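Local coordinates for amidohydrolase 3 domain-containing protein (Pyrococcus horikoshii, PDB 3IGH) that probably hydrolyses carbon-nitrogen bonds other than peptide bonds, as a member of the amidohydrolase family, although its substrate is unknown, at residues 43-46 / 50-53; 206-211 / 334-339; 232-237 / 310-315. One frame throughout, in Å; residues are numbered along the deposited sequence. Where two conformers were deposited one is given.

Interaction 1 lies near the surface, its centre about 37 Å from the centre of the chain, in a small sheet beside the barrel. It is an apolar contact between a helix and a strand close in sequence, with no hydrogen bond across it. Interactions 2 and 3 are buried in the interior of the barrel, their centres about 3 Å apart. They cross the same interior through neighbouring strands: 206-211 pairs with 232-237, and 310-315 with 334-339. In this enclosed space polar groups must find partners: a tyrosine-aspartate bond joins interaction 3, while a weak arginine-serine bond and methionine packing join interaction 2, beside a salt bridge internal to 334-339. Both inner contacts also reach one sulfate ion.

Interaction 1. Residues 43-46 / 50-53; sequences IVEL and EIVD
The carbonyl oxygen of Glu50, in a residue whose backbone is hydrogen-bonded to Ala5 of strand 3-7, is touched by Val44 CG1 of helix 37-47 at 3.5 Å, a van der Waals contact. Between helix and strand themselves the meeting is apolar. The same Val44 CG1 reaches Ile51 CG1 at 3.9 Å, the two branched side chains sliding past one another in opposite directions. With CG1 anti to the backbone N (chi1 175°), Val44 sends this branch to the strand. Beta-branched valine and isoleucine suit the place, being compact and stiff enough to fill a close approach between helix and sheet. At the margin, Glu45 lays its CG 3.8 Å from Ile51 CD1. The two side chains meet at about a right angle, and the methylene part of Glu45 supplies the cover. Its end also comes close to the isoleucine, with Glu45 OE2 4.2 Å from Ile51 CD1, and OE2 has a weak, long ion pair with Lys41 NZ. Leu3 and Ala5 of strand 3-7 also touch Val44, while Ile43 packs on Ser47 and Leu46 on Lys42 of the second subunit. The arrangement is that of a beta-alpha-beta crossover, in which helix 37-47 joins the parallel edge strands 30-35 and 50-53 across a four-stranded mixed sheet.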
ATOM      1  N   ILE A  43     -27.593  10.847 -17.682  1.00 49.07           N
ATOM      2  CA  ILE A  43     -26.129  10.820 -17.630  1.00 45.95           C
ATOM      3  C   ILE A  43     -25.588   9.480 -18.143  1.00 43.24           C
ATOM      4  O   ILE A  43     -24.725   9.445 -19.023  1.00 45.88           O
ATOM      5  CB  ILE A  43     -25.607  11.139 -16.191  1.00 46.81           C
ATOM      6  CG1 ILE A  43     -25.838  12.615 -15.852  1.00 43.22           C
ATOM      7  CG2 ILE A  43     -24.118  10.821 -16.047  1.00 47.42           C
ATOM      8  CD1 ILE A  43     -25.860  12.911 -14.359  1.00 44.01           C
ATOM      9  N   VAL A  44     -26.144   8.387 -17.625  1.00 42.21           N
ATOM     10  CA  VAL A  44     -25.685   7.038 -17.955  1.00 48.02           C
ATOM     11  C   VAL A  44     -26.121   6.597 -19.361  1.00 57.40           C
ATOM     12  O   VAL A  44     -25.485   5.732 -19.972  1.00 58.88           O
ATOM     13  CB  VAL A  44     -26.081   6.029 -16.843  1.00 45.72           C
ATOM     14  CG1 VAL A  44     -25.722   4.599 -17.206  1.00 49.68           C
ATOM     15  CG2 VAL A  44     -25.367   6.401 -15.552  1.00 49.14           C
ATOM     16  N   GLU A  45     -27.182   7.212 -19.878  1.00 60.54           N
ATOM     17  CA  GLU A  45     -27.599   6.978 -21.263  1.00 61.56           C
ATOM     18  C   GLU A  45     -26.606   7.578 -22.258  1.00 59.44           C
ATOM     19  O   GLU A  45     -26.252   6.935 -23.248  1.00 63.97           O
ATOM     20  CB  GLU A  45     -29.016   7.502 -21.509  1.00 62.47           C
ATOM     21  CG  GLU A  45     -30.087   6.469 -21.183  1.00 70.27           C
ATOM     22  CD  GLU A  45     -31.482   7.056 -21.030  1.00 84.82           C
ATOM     23  OE1 GLU A  45     -31.634   8.299 -21.062  1.00 84.55           O
ATOM     24  OE2 GLU A  45     -32.431   6.257 -20.867  1.00 86.05           O
ATOM     25  N   LEU A  46     -26.148   8.795 -21.968  1.00 50.50           N
ATOM     26  CA  LEU A  46     -25.164   9.492 -22.792  1.00 56.78           C
ATOM     27  C   LEU A  46     -23.794   8.822 -22.737  1.00 59.43           C
ATOM     28  O   LEU A  46     -23.147   8.636 -23.771  1.00 59.21           O
ATOM     29  CB  LEU A  46     -25.033  10.957 -22.355  1.00 50.63           C
ATOM     30  CG  LEU A  46     -26.206  11.921 -22.555  1.00 57.97           C
ATOM     31  CD1 LEU A  46     -25.994  13.178 -21.722  1.00 52.75           C
ATOM     32  CD2 LEU A  46     -26.404  12.275 -24.033  1.00 60.35           C
ATOM     33  N   GLU A  50     -24.898   0.657 -17.306  1.00 70.15           N
ATOM     34  CA  GLU A  50     -26.031  -0.052 -16.719  1.00 71.62           C
ATOM     35  C   GLU A  50     -26.968   0.899 -15.976  1.00 69.83           C
ATOM     36  O   GLU A  50     -26.523   1.770 -15.229  1.00 64.20           O
ATOM     37  CB  GLU A  50     -25.515  -1.143 -15.777  1.00 69.79           C
ATOM     38  CG  GLU A  50     -26.557  -2.143 -15.293  1.00 73.56           C
ATOM     39  CD  GLU A  50     -26.007  -3.113 -14.252  1.00 80.69           C
ATOM     40  OE1 GLU A  50     -24.894  -2.881 -13.725  1.00 82.89           O
ATOM     41  OE2 GLU A  50     -26.695  -4.112 -13.955  1.00 92.21           O
ATOM     42  N   ILE A  51     -28.267   0.739 -16.194  1.00 70.14           N
ATOM     43  CA  ILE A  51     -29.261   1.486 -15.432  1.00 68.65           C
ATOM     44  C   ILE A  51     -30.047   0.508 -14.565  1.00 66.51           C
ATOM     45  O   ILE A  51     -30.753  -0.363 -15.074  1.00 68.20           O
ATOM     46  CB  ILE A  51     -30.188   2.329 -16.342  1.00 73.00           C
ATOM     47  CG1 ILE A  51     -29.364   3.342 -17.146  1.00 76.20           C
ATOM     48  CG2 ILE A  51     -31.242   3.052 -15.512  1.00 65.52           C
ATOM     49  CD1 ILE A  51     -30.050   3.861 -18.391  1.00 90.07           C
ATOM     50  N   VAL A  52     -29.888   0.649 -13.253  1.00 63.61           N
ATOM     51  CA  VAL A  52     -30.514  -0.239 -12.277  1.00 60.97           C
ATOM     52  C   VAL A  52     -31.796   0.395 -11.743  1.00 60.71           C
ATOM     53  O   VAL A  52     -31.768   1.459 -11.115  1.00 51.33           O
ATOM     54  CB  VAL A  52     -29.550  -0.582 -11.110  1.00 58.05           C
ATOM     55  CG1 VAL A  52     -30.247  -1.420 -10.044  1.00 67.18           C
ATOM     56  CG2 VAL A  52     -28.316  -1.308 -11.633  1.00 70.26           C
ATOM     57  N   ASP A  53     -32.916  -0.264 -12.024  1.00 59.71           N
ATOM     58  CA  ASP A  53     -34.210   0.147 -11.511  1.00 57.09           C
ATOM     59  C   ASP A  53     -34.341  -0.368 -10.081  1.00 53.04           C
ATOM     60  O   ASP A  53     -34.329  -1.581  -9.849  1.00 54.69           O
ATOM     61  CB  ASP A  53     -35.325  -0.426 -12.395  1.00 62.12           C
ATOM     62  CG  ASP A  53     -36.692   0.206 -12.125  1.00 67.04           C
ATOM     63  OD1 ASP A  53     -36.802   1.136 -11.294  1.00 65.75           O
ATOM     64  OD2 ASP A  53     -37.669  -0.233 -12.766  1.00 75.42           O
TER

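Interaction 2. Residues 206-211 / 334-339; sequences SFMSVN and PGRIEH. With SO4 (sulfate ion), chain H; SO4 (sulfate ion), chain B.
Within the interior of a TIM barrel, Arg336 and Glu338 face Ser206 and Met208 from across the lumen. Arg336 NH1 gives a weak hydrogen bond, 3.4 Å long, to Ser206 OG, which lies at the edge of the guanidinium near its plane; the stronger partner of this hydroxyl is Ser451 OG. The other two nitrogens grip Glu338 side-on, Arg336 NE to Glu338 OE2 at 2.8 Å and Arg336 NH2 to Glu338 OE1 at 3.0 Å. Both carboxylate oxygens are met on their syn side. In Glu338, CG lies opposite the carbonyl carbon (chi1 -48°), and a bend at chi2 (-53°) turns the carboxylate to Arg336. Ser66 O takes a further bond from Arg336 NH2, and His67 ND1 bonds to Glu338 OE1, so the buried pair is tied to the first barrel strand. The C-terminal ends of the strands carry the active site in this family, and here a sulfate ion, probably from the crystallisation liquor, sits among His67, Lys262, His314 and His339. His339 NE2 meets its O2 at 2.9 Å, in the plane of the ring. Flexible, unbranched Met208 packs beside the salt bridge, its CE 4.1 Å from Glu338 OE1 and its chain crossing that of Glu338 at a slant.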
ATOM      1  N   SER A 206     -12.785  -1.206  10.918  1.00 24.22           N
ATOM      2  CA  SER A 206     -11.444  -1.098  11.487  1.00 26.05           C
ATOM      3  C   SER A 206     -11.133  -2.397  12.209  1.00 30.19           C
ATOM      4  O   SER A 206     -11.830  -2.789  13.156  1.00 28.99           O
ATOM      5  CB  SER A 206     -11.302   0.062  12.469  1.00 28.42           C
ATOM      6  OG  SER A 206     -11.596   1.300  11.857  1.00 36.77           O
ATOM      7  N   PHE A 207     -10.088  -3.058  11.736  1.00 24.52           N
ATOM      8  CA  PHE A 207      -9.639  -4.341  12.269  1.00 23.15           C
ATOM      9  C   PHE A 207      -8.553  -4.004  13.285  1.00 27.53           C
ATOM     10  O   PHE A 207      -7.484  -3.530  12.925  1.00 24.67           O
ATOM     11  CB  PHE A 207      -9.145  -5.215  11.098  1.00 22.70           C
ATOM     12  CG  PHE A 207      -8.554  -6.565  11.475  1.00 27.39           C
ATOM     13  CD1 PHE A 207      -8.582  -7.072  12.781  1.00 27.25           C
ATOM     14  CD2 PHE A 207      -7.989  -7.357  10.470  1.00 26.19           C
ATOM     15  CE1 PHE A 207      -7.995  -8.319  13.086  1.00 25.85           C
ATOM     16  CE2 PHE A 207      -7.421  -8.602  10.756  1.00 29.79           C
ATOM     17  CZ  PHE A 207      -7.424  -9.084  12.065  1.00 29.05           C
ATOM     18  N   MET A 208      -8.859  -4.237  14.560  1.00 26.16           N
ATOM     19  CA  MET A 208      -7.973  -3.878  15.678  1.00 32.34           C
ATOM     20  C   MET A 208      -7.051  -5.008  16.109  1.00 38.32           C
ATOM     21  O   MET A 208      -7.462  -6.157  16.128  1.00 34.27           O
ATOM     22  CB  MET A 208      -8.817  -3.443  16.872  1.00 34.07           C
ATOM     23  CG  MET A 208      -9.985  -2.536  16.467  1.00 57.26           C
ATOM     24  SD  MET A 208      -9.405  -1.003  15.703  1.00 47.22           S
ATOM     25  CE  MET A 208      -8.520  -0.439  17.135  1.00 14.21           C
ATOM     26  N   SER A 209      -5.821  -4.641  16.492  1.00 33.72           N
ATOM     27  CA  SER A 209      -4.752  -5.572  16.900  1.00 34.54           C
ATOM     28  C   SER A 209      -4.440  -6.608  15.828  1.00 33.44           C
ATOM     29  O   SER A 209      -4.496  -7.824  16.056  1.00 34.36           O
ATOM     30  CB  SER A 209      -5.022  -6.210  18.271  1.00 34.43           C
ATOM     31  OG  SER A 209      -5.096  -5.208  19.265  1.00 35.66           O
ATOM     32  N   VAL A 210      -4.113  -6.106  14.646  1.00 26.73           N
ATOM     33  CA  VAL A 210      -3.666  -6.966  13.559  1.00 25.10           C
ATOM     34  C   VAL A 210      -2.248  -7.419  13.909  1.00 27.28           C
ATOM     35  O   VAL A 210      -1.342  -6.585  14.036  1.00 28.33           O
ATOM     36  CB  VAL A 210      -3.682  -6.187  12.200  1.00 28.67           C
ATOM     37  CG1 VAL A 210      -3.129  -7.035  11.064  1.00 25.65           C
ATOM     38  CG2 VAL A 210      -5.085  -5.731  11.870  1.00 29.84           C
ATOM     39  N   ASN A 211      -2.057  -8.728  14.086  1.00 27.44           N
ATOM     40  CA  ASN A 211      -0.727  -9.269  14.369  1.00 25.55           C
ATOM     41  C   ASN A 211       0.033  -9.608  13.077  1.00 29.06           C
ATOM     42  O   ASN A 211      -0.428  -9.282  11.982  1.00 24.31           O
ATOM     43  CB  ASN A 211      -0.790 -10.474  15.346  1.00 28.68           C
ATOM     44  CG  ASN A 211      -1.559 -11.678  14.786  1.00 28.69           C
ATOM     45  OD1 ASN A 211      -1.594 -11.919  13.578  1.00 28.88           O
ATOM     46  ND2 ASN A 211      -2.174 -12.453  15.687  1.00 28.57           N
ATOM     47  N   PRO A 334      -4.754  14.412  18.201  1.00 32.62           N
ATOM     48  CA  PRO A 334      -6.138  14.023  18.465  1.00 35.13           C
ATOM     49  C   PRO A 334      -6.397  12.585  17.981  1.00 30.35           C
ATOM     50  O   PRO A 334      -6.867  12.366  16.862  1.00 33.28           O
ATOM     51  CB  PRO A 334      -6.950  15.059  17.684  1.00 34.95           C
ATOM     52  CG  PRO A 334      -6.057  15.486  16.575  1.00 42.25           C
ATOM     53  CD  PRO A 334      -4.644  15.338  17.057  1.00 36.63           C
ATOM     54  N   GLY A 335      -6.073  11.619  18.837  1.00 29.20           N
ATOM     55  CA  GLY A 335      -6.230  10.210  18.506  1.00 28.41           C
ATOM     56  C   GLY A 335      -7.637   9.687  18.722  1.00 32.31           C
ATOM     57  O   GLY A 335      -8.594  10.454  18.862  1.00 30.85           O
ATOM     58  N   ARG A 336      -7.768   8.367  18.728  1.00 27.13           N
ATOM     59  CA  ARG A 336      -9.056   7.760  18.997  1.00 22.86           C
ATOM     60  C   ARG A 336      -9.013   6.931  20.274  1.00 25.96           C
ATOM     61  O   ARG A 336      -7.973   6.362  20.625  1.00 28.99           O
ATOM     62  CB  ARG A 336      -9.596   6.970  17.781  1.00 26.71           C
ATOM     63  CG  ARG A 336      -8.641   5.991  17.153  1.00 28.61           C
ATOM     64  CD  ARG A 336      -9.276   5.240  15.966  1.00 28.32           C
ATOM     65  NE  ARG A 336     -10.310   4.292  16.382  1.00 30.40           N
ATOM     66  CZ  ARG A 336     -11.002   3.516  15.550  1.00 30.77           C
ATOM     67  NH1 ARG A 336     -10.779   3.552  14.240  1.00 25.63           N
ATOM     68  NH2 ARG A 336     -11.923   2.696  16.036  1.00 29.53           N
ATOM     69  N   ILE A 337     -10.135   6.926  20.987  1.00 28.00           N
ATOM     70  CA  ILE A 337     -10.265   6.120  22.189  0.50 30.78           C
ATOM     71  C   ILE A 337     -11.312   5.038  21.939  1.00 28.30           C
ATOM     72  O   ILE A 337     -12.369   5.306  21.382  1.00 28.04           O
ATOM     73  CB  ILE A 337     -10.580   6.989  23.430  0.50 31.53           C
ATOM     74  CG1 ILE A 337      -9.313   7.721  23.874  0.50 33.97           C
ATOM     75  CG2 ILE A 337     -11.111   6.147  24.599  0.50 31.56           C
ATOM     76  CD1 ILE A 337      -9.577   9.066  24.506  0.50 27.45           C
ATOM     77  N   GLU A 338     -10.968   3.811  22.325  1.00 30.56           N
ATOM     78  CA  GLU A 338     -11.841   2.662  22.174  1.00 29.09           C
ATOM     79  C   GLU A 338     -12.554   2.389  23.492  1.00 32.11           C
ATOM     80  O   GLU A 338     -11.922   2.419  24.558  1.00 29.33           O
ATOM     81  CB  GLU A 338     -11.033   1.434  21.752  1.00 29.81           C
ATOM     82  CG  GLU A 338     -10.069   1.687  20.590  1.00 34.51           C
ATOM     83  CD  GLU A 338     -10.757   2.314  19.382  1.00 42.66           C
ATOM     84  OE1 GLU A 338     -11.657   1.676  18.802  1.00 33.71           O
ATOM     85  OE2 GLU A 338     -10.397   3.452  19.021  1.00 39.99           O
ATOM     86  N   HIS A 339     -13.864   2.130  23.380  1.00 30.74           N
ATOM     87  CA  HIS A 339     -14.800   1.836  24.473  1.00 28.65           C
ATOM     88  C   HIS A 339     -15.345   3.082  25.166  1.00 31.51           C
ATOM     89  O   HIS A 339     -16.546   3.378  25.067  1.00 30.37           O
ATOM     90  CB  HIS A 339     -14.217   0.859  25.502  1.00 29.60           C
ATOM     91  CG  HIS A 339     -13.908  -0.496  24.950  1.00 35.43           C
ATOM     92  ND1 HIS A 339     -14.734  -1.583  25.141  1.00 43.29           N
ATOM     93  CD2 HIS A 339     -12.849  -0.949  24.237  1.00 38.86           C
ATOM     94  CE1 HIS A 339     -14.206  -2.642  24.551  1.00 46.25           C
ATOM     95  NE2 HIS A 339     -13.063  -2.282  23.992  1.00 37.47           N
TER
HETATM   96  S   SO4 H   7      -0.545 -11.559  18.998  0.50 43.54           S
HETATM   97  O1  SO4 H   7      -1.823 -11.850  18.361  0.50 39.08           O
HETATM   98  O2  SO4 H   7      -0.465 -12.222  20.293  0.50 40.32           O
HETATM   99  O3  SO4 H   7       0.538 -12.038  18.150  0.50 52.70           O
HETATM  100  O4  SO4 H   7      -0.404 -10.121  19.178  0.50 34.04           O
HETATM  101  S   SO4 B   1     -10.398  -4.475  22.838  1.00 55.65           S
HETATM  102  O1  SO4 B   1     -10.189  -4.914  21.473  1.00 45.31           O
HETATM  103  O2  SO4 B   1     -11.787  -4.710  23.202  1.00 62.11           O
HETATM  104  O3  SO4 B   1      -9.556  -5.263  23.727  1.00 61.71           O
HETATM  105  O4  SO4 B   1     -10.104  -3.041  22.936  1.00 50.26           O

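Interaction 3. Residues 232-237 / 310-315; sequences FAYVTP and DVAIHA. With SO4 (sulfate ion), chain B.
Among the polar links, the bond from Tyr234 OH to Asp310 OD2 is the one that joins the two strands directly, at 2.6 Å. OD2 lies at the edge of the tyrosine ring, in its plane, and accepts through its anti lone pair, the one turned away from OD1. The carboxylate itself is turned 62° from the ring. Arg336 NH1 adds a weak hydrogen bond to the same hydroxyl, tying this contact to interaction 2. Tyrosine suits the place because a rigid ring can carry a hydroxyl across the barrel interior from strand 230-235, past the intervening strand 256-264, to strand 310-315. The other oxygen, Asp310 OD1, receives a weak bond from Val311 N at 2.9 Å and a salt bridge from Arg357 NH2, which fixes the rotation of the carboxylate. Apolar contact follows alongside. Ala312 CB approaches Tyr234 CD2 at 3.9 Å, obliquely to the ring, and Asp310 CB is 3.7 Å from Tyr234 CE2. The small methyl of Ala312 suits a place also touched by Met208 and Glu338. A hydrogen bond to the sulfate lies farther along the strand, where His314 ND1 points almost straight (172°) at O4 of the ion, 2.8 Å away. A chi1 of 166° carries the imidazole away from the backbone N and over to the ion, and Gly267 O, hydrogen-bonded to NE2, holds the ring from its far side. A buried carboxylate facing a short phenol bond on one oxygen and an arginine on the other is consistent with Asp310 being charged, its negative charge shared between these donors.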
ATOM      1  N   PHE A 232      -9.521  -1.223   7.586  1.00 27.30           N
ATOM      2  CA  PHE A 232      -8.571  -0.271   8.147  1.00 23.41           C
ATOM      3  C   PHE A 232      -7.813  -0.982   9.279  1.00 25.27           C
ATOM      4  O   PHE A 232      -8.339  -1.167  10.384  1.00 24.25           O
ATOM      5  CB  PHE A 232      -9.297   1.013   8.598  1.00 24.79           C
ATOM      6  CG  PHE A 232      -9.865   1.806   7.443  1.00 28.48           C
ATOM      7  CD1 PHE A 232      -9.167   2.899   6.926  1.00 27.95           C
ATOM      8  CD2 PHE A 232     -11.065   1.419   6.826  1.00 28.57           C
ATOM      9  CE1 PHE A 232      -9.657   3.608   5.827  1.00 29.21           C
ATOM     10  CE2 PHE A 232     -11.573   2.125   5.727  1.00 26.88           C
ATOM     11  CZ  PHE A 232     -10.861   3.221   5.226  1.00 30.41           C
ATOM     12  N   ALA A 233      -6.584  -1.394   8.981  1.00 25.46           N
ATOM     13  CA  ALA A 233      -5.789  -2.226   9.890  1.00 24.47           C
ATOM     14  C   ALA A 233      -5.104  -1.413  10.977  1.00 27.21           C
ATOM     15  O   ALA A 233      -4.308  -0.522  10.695  1.00 24.79           O
ATOM     16  CB  ALA A 233      -4.758  -3.043   9.118  1.00 24.33           C
ATOM     17  N   TYR A 234      -5.425  -1.734  12.224  1.00 24.61           N
ATOM     18  CA  TYR A 234      -4.708  -1.174  13.365  1.00 22.35           C
ATOM     19  C   TYR A 234      -3.846  -2.273  13.946  1.00 28.06           C
ATOM     20  O   TYR A 234      -4.345  -3.226  14.554  1.00 24.38           O
ATOM     21  CB  TYR A 234      -5.681  -0.603  14.403  1.00 22.92           C
ATOM     22  CG  TYR A 234      -6.281   0.733  14.008  1.00 28.10           C
ATOM     23  CD1 TYR A 234      -7.263   0.819  13.015  1.00 23.53           C
ATOM     24  CD2 TYR A 234      -5.888   1.915  14.654  1.00 22.40           C
ATOM     25  CE1 TYR A 234      -7.820   2.051  12.653  1.00 27.01           C
ATOM     26  CE2 TYR A 234      -6.450   3.161  14.300  1.00 21.41           C
ATOM     27  CZ  TYR A 234      -7.414   3.208  13.298  1.00 29.38           C
ATOM     28  OH  TYR A 234      -7.984   4.407  12.939  1.00 26.74           O
ATOM     29  N   VAL A 235      -2.542  -2.140  13.734  1.00 24.61           N
ATOM     30  CA  VAL A 235      -1.587  -3.177  14.073  1.00 24.00           C
ATOM     31  C   VAL A 235      -1.180  -3.179  15.556  1.00 22.27           C
ATOM     32  O   VAL A 235      -1.373  -2.204  16.280  1.00 25.78           O
ATOM     33  CB  VAL A 235      -0.327  -3.078  13.169  1.00 25.00           C
ATOM     34  CG1 VAL A 235      -0.716  -3.064  11.675  1.00 24.27           C
ATOM     35  CG2 VAL A 235       0.501  -1.834  13.499  1.00 25.50           C
ATOM     36  N   THR A 236      -0.618  -4.297  16.004  1.00 24.42           N
ATOM     37  CA  THR A 236      -0.048  -4.392  17.344  1.00 25.76           C
ATOM     38  C   THR A 236       1.260  -3.592  17.356  1.00 32.11           C
ATOM     39  O   THR A 236       1.844  -3.358  16.285  1.00 30.18           O
ATOM     40  CB  THR A 236       0.278  -5.865  17.706  1.00 30.36           C
ATOM     41  OG1 THR A 236       1.249  -6.363  16.784  1.00 28.75           O
ATOM     42  CG2 THR A 236      -0.980  -6.746  17.647  1.00 28.06           C
ATOM     43  N   PRO A 237       1.721  -3.149  18.551  1.00 31.30           N
ATOM     44  CA  PRO A 237       3.054  -2.527  18.663  1.00 30.30           C
ATOM     45  C   PRO A 237       4.206  -3.348  18.075  1.00 27.48           C
ATOM     46  O   PRO A 237       5.149  -2.770  17.537  1.00 30.27           O
ATOM     47  CB  PRO A 237       3.245  -2.385  20.176  1.00 33.76           C
ATOM     48  CG  PRO A 237       1.858  -2.205  20.702  1.00 29.75           C
ATOM     49  CD  PRO A 237       1.015  -3.143  19.850  1.00 29.92           C
ATOM     50  N   ASP A 310      -2.444   6.374  12.524  1.00 27.68           N
ATOM     51  CA  ASP A 310      -3.394   6.687  13.591  1.00 26.29           C
ATOM     52  C   ASP A 310      -3.014   5.929  14.869  1.00 28.44           C
ATOM     53  O   ASP A 310      -2.231   4.978  14.845  1.00 25.53           O
ATOM     54  CB  ASP A 310      -4.827   6.329  13.166  1.00 27.00           C
ATOM     55  CG  ASP A 310      -5.896   7.012  14.020  1.00 28.54           C
ATOM     56  OD1 ASP A 310      -5.578   7.953  14.777  1.00 30.70           O
ATOM     57  OD2 ASP A 310      -7.078   6.603  13.936  1.00 31.11           O
ATOM     58  N   VAL A 311      -3.534   6.381  15.996  1.00 24.41           N
ATOM     59  CA  VAL A 311      -3.272   5.734  17.272  1.00 23.37           C
ATOM     60  C   VAL A 311      -4.612   5.551  17.999  1.00 25.54           C
ATOM     61  O   VAL A 311      -5.320   6.528  18.284  1.00 29.06           O
ATOM     62  CB  VAL A 311      -2.296   6.583  18.135  1.00 25.73           C
ATOM     63  CG1 VAL A 311      -2.016   5.883  19.468  1.00 27.56           C
ATOM     64  CG2 VAL A 311      -0.987   6.864  17.356  1.00 22.49           C
ATOM     65  N   ALA A 312      -4.949   4.297  18.278  1.00 29.30           N
ATOM     66  CA  ALA A 312      -6.164   3.954  19.007  1.00 28.54           C
ATOM     67  C   ALA A 312      -5.791   3.399  20.360  1.00 28.17           C
ATOM     68  O   ALA A 312      -4.966   2.493  20.462  1.00 30.84           O
ATOM     69  CB  ALA A 312      -7.011   2.928  18.231  1.00 27.16           C
ATOM     70  N   ILE A 313      -6.401   3.954  21.402  1.00 28.08           N
ATOM     71  CA  ILE A 313      -6.129   3.508  22.758  1.00 28.35           C
ATOM     72  C   ILE A 313      -7.402   2.981  23.435  1.00 23.58           C
ATOM     73  O   ILE A 313      -8.380   3.708  23.592  1.00 29.55           O
ATOM     74  CB  ILE A 313      -5.508   4.637  23.629  1.00 28.91           C
ATOM     75  CG1 ILE A 313      -4.275   5.251  22.926  1.00 31.81           C
ATOM     76  CG2 ILE A 313      -5.125   4.075  24.991  1.00 28.32           C
ATOM     77  CD1 ILE A 313      -3.513   6.311  23.753  1.00 31.81           C
ATOM     78  N   HIS A 314      -7.359   1.717  23.831  1.00 28.37           N
ATOM     79  CA  HIS A 314      -8.387   1.099  24.678  1.00 28.45           C
ATOM     80  C   HIS A 314      -8.366   1.771  26.053  1.00 32.86           C
ATOM     81  O   HIS A 314      -7.328   1.787  26.724  1.00 32.41           O
ATOM     82  CB  HIS A 314      -8.053  -0.396  24.783  1.00 29.02           C
ATOM     83  CG  HIS A 314      -8.781  -1.148  25.862  1.00 33.22           C
ATOM     84  ND1 HIS A 314      -9.571  -2.245  25.587  1.00 39.22           N
ATOM     85  CD2 HIS A 314      -8.776  -1.022  27.213  1.00 35.65           C
ATOM     86  CE1 HIS A 314     -10.046  -2.740  26.716  1.00 38.97           C
ATOM     87  NE2 HIS A 314      -9.590  -2.008  27.718  1.00 37.40           N
ATOM     88  N   ALA A 315      -9.510   2.310  26.464  1.00 30.89           N
ATOM     89  CA  ALA A 315      -9.699   2.817  27.832  1.00 30.55           C
ATOM     90  C   ALA A 315     -11.131   2.550  28.286  1.00 29.62           C
ATOM     91  O   ALA A 315     -12.065   3.163  27.787  1.00 28.56           O
ATOM     92  CB  ALA A 315      -9.390   4.309  27.909  1.00 25.81           C
TER
HETATM   93  S   SO4 B   1     -10.398  -4.475  22.838  1.00 55.65           S
HETATM   94  O1  SO4 B   1     -10.189  -4.914  21.473  1.00 45.31           O
HETATM   95  O2  SO4 B   1     -11.787  -4.710  23.202  1.00 62.11           O
HETATM   96  O3  SO4 B   1      -9.556  -5.263  23.727  1.00 61.71           O
HETATM   97  O4  SO4 B   1     -10.104  -3.041  22.936  1.00 50.26           O